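Local coordinates for lumazine-binding protein (Silicibacter pomeroyi DSS-3, PDB 3FKA) that is of unknown function but has an NTF2-like fold, whose cone-shaped pocket would be consistent with binding a small ligand, at residues A38-H43 with D54-M59. Numbering follows the deposited sequence.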
loop_
_atom_site.group_PDB
_atom_site.type_symbol
_atom_site.label_atom_id
_atom_site.label_comp_id
_atom_site.label_asym_id
_atom_site.label_seq_id
_atom_site.Cartn_x
_atom_site.Cartn_y
_atom_site.Cartn_z
ATOM N N ALA B 38 22.277 7.261 -3.343
ATOM C CA ALA B 38 20.872 7.239 -3.715
ATOM C C ALA B 38 20.699 7.539 -5.203
ATOM O O ALA B 38 21.545 8.203 -5.819
ATOM C CB ALA B 38 20.076 8.254 -2.927
ATOM N N SER B 39 19.604 7.039 -5.754
ATOM C CA SER B 39 19.251 7.241 -7.151
ATOM C C SER B 39 17.879 7.886 -7.304
ATOM O O SER B 39 17.040 7.738 -6.418
ATOM C CB SER B 39 19.204 5.887 -7.847
ATOM O OG SER B 39 18.209 5.057 -7.220
ATOM N N GLU B 40 17.697 8.657 -8.380
ATOM C CA GLU B 40 16.401 9.241 -8.766
ATOM C C GLU B 40 16.227 8.735 -10.187
ATOM O O GLU B 40 17.014 9.101 -11.068
ATOM C CB GLU B 40 16.347 10.744 -8.730
ATOM C CG GLU B 40 15.001 11.242 -9.261
ATOM C CD GLU B 40 14.957 12.699 -9.505
ATOM O OE1 GLU B 40 15.776 13.184 -10.298
ATOM O OE2 GLU B 40 14.065 13.339 -8.960
ATOM N N VAL B 41 15.184 7.944 -10.419
ATOM C CA VAL B 41 14.967 7.282 -11.700
ATOM C C VAL B 41 13.558 7.400 -12.252
ATOM O O VAL B 41 12.591 7.228 -11.537
ATOM C CB VAL B 41 15.279 5.761 -11.556
ATOM C CG1 VAL B 41 15.241 5.054 -12.898
ATOM C CG2 VAL B 41 16.636 5.541 -10.864
ATOM N N GLY B 42 13.442 7.649 -13.544
ATOM C CA GLY B 42 12.132 7.704 -14.184
ATOM C C GLY B 42 12.307 8.049 -15.628
ATOM O O GLY B 42 13.456 8.167 -16.094
ATOM N N HIS B 43 11.183 8.133 -16.338
ATOM C CA HIS B 43 11.176 8.548 -17.734
ATOM C C HIS B 43 10.935 10.053 -17.752
ATOM O O HIS B 43 10.031 10.556 -17.075
ATOM C CB HIS B 43 10.155 7.821 -18.593
ATOM C CG HIS B 43 10.523 6.404 -18.858
ATOM N ND1 HIS B 43 9.816 5.338 -18.355
ATOM C CD2 HIS B 43 11.577 5.879 -19.526
ATOM C CE1 HIS B 43 10.409 4.216 -18.726
ATOM N NE2 HIS B 43 11.473 4.519 -19.448
ATOM N N ASP B 54 24.306 13.705 -6.823
ATOM C CA ASP B 54 24.907 14.934 -7.340
ATOM C C ASP B 54 24.104 15.491 -8.513
ATOM O O ASP B 54 23.866 16.702 -8.574
ATOM C CB ASP B 54 26.366 14.728 -7.793
ATOM C CG ASP B 54 27.351 14.553 -6.638
ATOM O OD1 ASP B 54 27.042 14.868 -5.466
ATOM O OD2 ASP B 54 28.500 14.138 -6.945
ATOM N N ALA B 55 23.682 14.618 -9.427
ATOM C CA ALA B 55 22.919 15.049 -10.597
ATOM C C ALA B 55 21.571 15.615 -10.225
ATOM O O ALA B 55 21.204 16.714 -10.687
ATOM C CB ALA B 55 22.746 13.901 -11.576
ATOM N N PHE B 56 20.801 14.916 -9.399
ATOM C CA PHE B 56 19.483 15.499 -9.112
ATOM C C PHE B 56 19.545 16.723 -8.181
ATOM O O PHE B 56 18.706 17.593 -8.298
ATOM C CB PHE B 56 18.448 14.450 -8.709
ATOM C CG PHE B 56 18.627 13.850 -7.403
ATOM C CD1 PHE B 56 18.229 14.546 -6.274
ATOM C CD2 PHE B 56 18.926 12.487 -7.288
ATOM C CE1 PHE B 56 18.308 13.987 -5.049
ATOM C CE2 PHE B 56 18.981 11.883 -6.026
ATOM C CZ PHE B 56 18.695 12.637 -4.913
ATOM N N ILE B 57 20.537 16.818 -7.289
ATOM C CA ILE B 57 20.648 18.047 -6.479
ATOM C C ILE B 57 20.952 19.260 -7.408
ATOM O O ILE B 57 20.344 20.313 -7.253
ATOM C CB ILE B 57 21.666 17.910 -5.349
ATOM C CG1 ILE B 57 21.128 16.929 -4.313
ATOM C CG2 ILE B 57 21.918 19.270 -4.731
ATOM C CD1 ILE B 57 22.094 16.680 -3.203
ATOM N N ALA B 58 21.819 19.074 -8.396
ATOM C CA ALA B 58 22.102 20.124 -9.374
ATOM C C ALA B 58 20.802 20.488 -10.125
ATOM O O ALA B 58 20.599 21.637 -10.458
ATOM C CB ALA B 58 23.173 19.704 -10.347
HETATM N N MSE B 59 19.951 19.496 -10.389
HETATM C CA MSE B 59 18.658 19.754 -11.072
HETATM C C MSE B 59 17.732 20.548 -10.152
HETATM O O MSE B 59 16.999 21.420 -10.642
HETATM C CB MSE B 59 18.040 18.441 -11.574
HETATM C CG MSE B 59 18.878 17.843 -12.685
HETATM SE SE MSE B 59 18.314 16.023 -13.008
HETATM C CE MSE B 59 19.621 15.580 -14.393
#
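The Phe56 ring is met obliquely by Glu40 CB, Ala38 O and Ser39 C. Its CD2 rests against Glu40 CB at 3.4 Å, and CE2 reaches on to the backbone, 4.3 Å from Ser39 C. Phe34 meets the same ring edge-to-face. This is the NTF2-like fold, in which helices pack against a strongly curved mixed sheet; here helix 53-63, reached by way of strand 47-52, lies beside strand 38-44. The axes of segments 38-43 and 54-59 are inclined at 67° and approach to 8.6 Å, and Phe56 and Glu40 meet in between. The CG of Phe56 sits between the backbone N and the carbonyl carbon (chi1 71°), a rotamer that carries the ring off the helix and up to the strand. No hydrogen bond joins the two segments, so the contact rests on van der Waals packing.

Glu40 has its CG anti to the backbone N, and the extended chain runs past the root of the ring, bringing the carboxylate beside Phe56 CB. Carboxylate and ring planes are turned 45° apart. The acid is well occupied: OE1 accepts from Asn51 ND2 and hydrogen-bonds to an unidentified bound molecule, while OE2 forms a salt bridge with Lys115. These partners fix the group's rotation; the molecule is probably from the crystallisation liquor, though such molecules often mark pockets. Replacing Phe56 by an alanine would probably open a gap against Glu40 CB and leave Phe34 without its aromatic partner. The CB of Ser39 points away from the helix, and its OG hydrogen-bonds with Ser114 OG. The polar end of Glu40 still touches the helix residue, with OE1 3.4 Å from Phe56 CB.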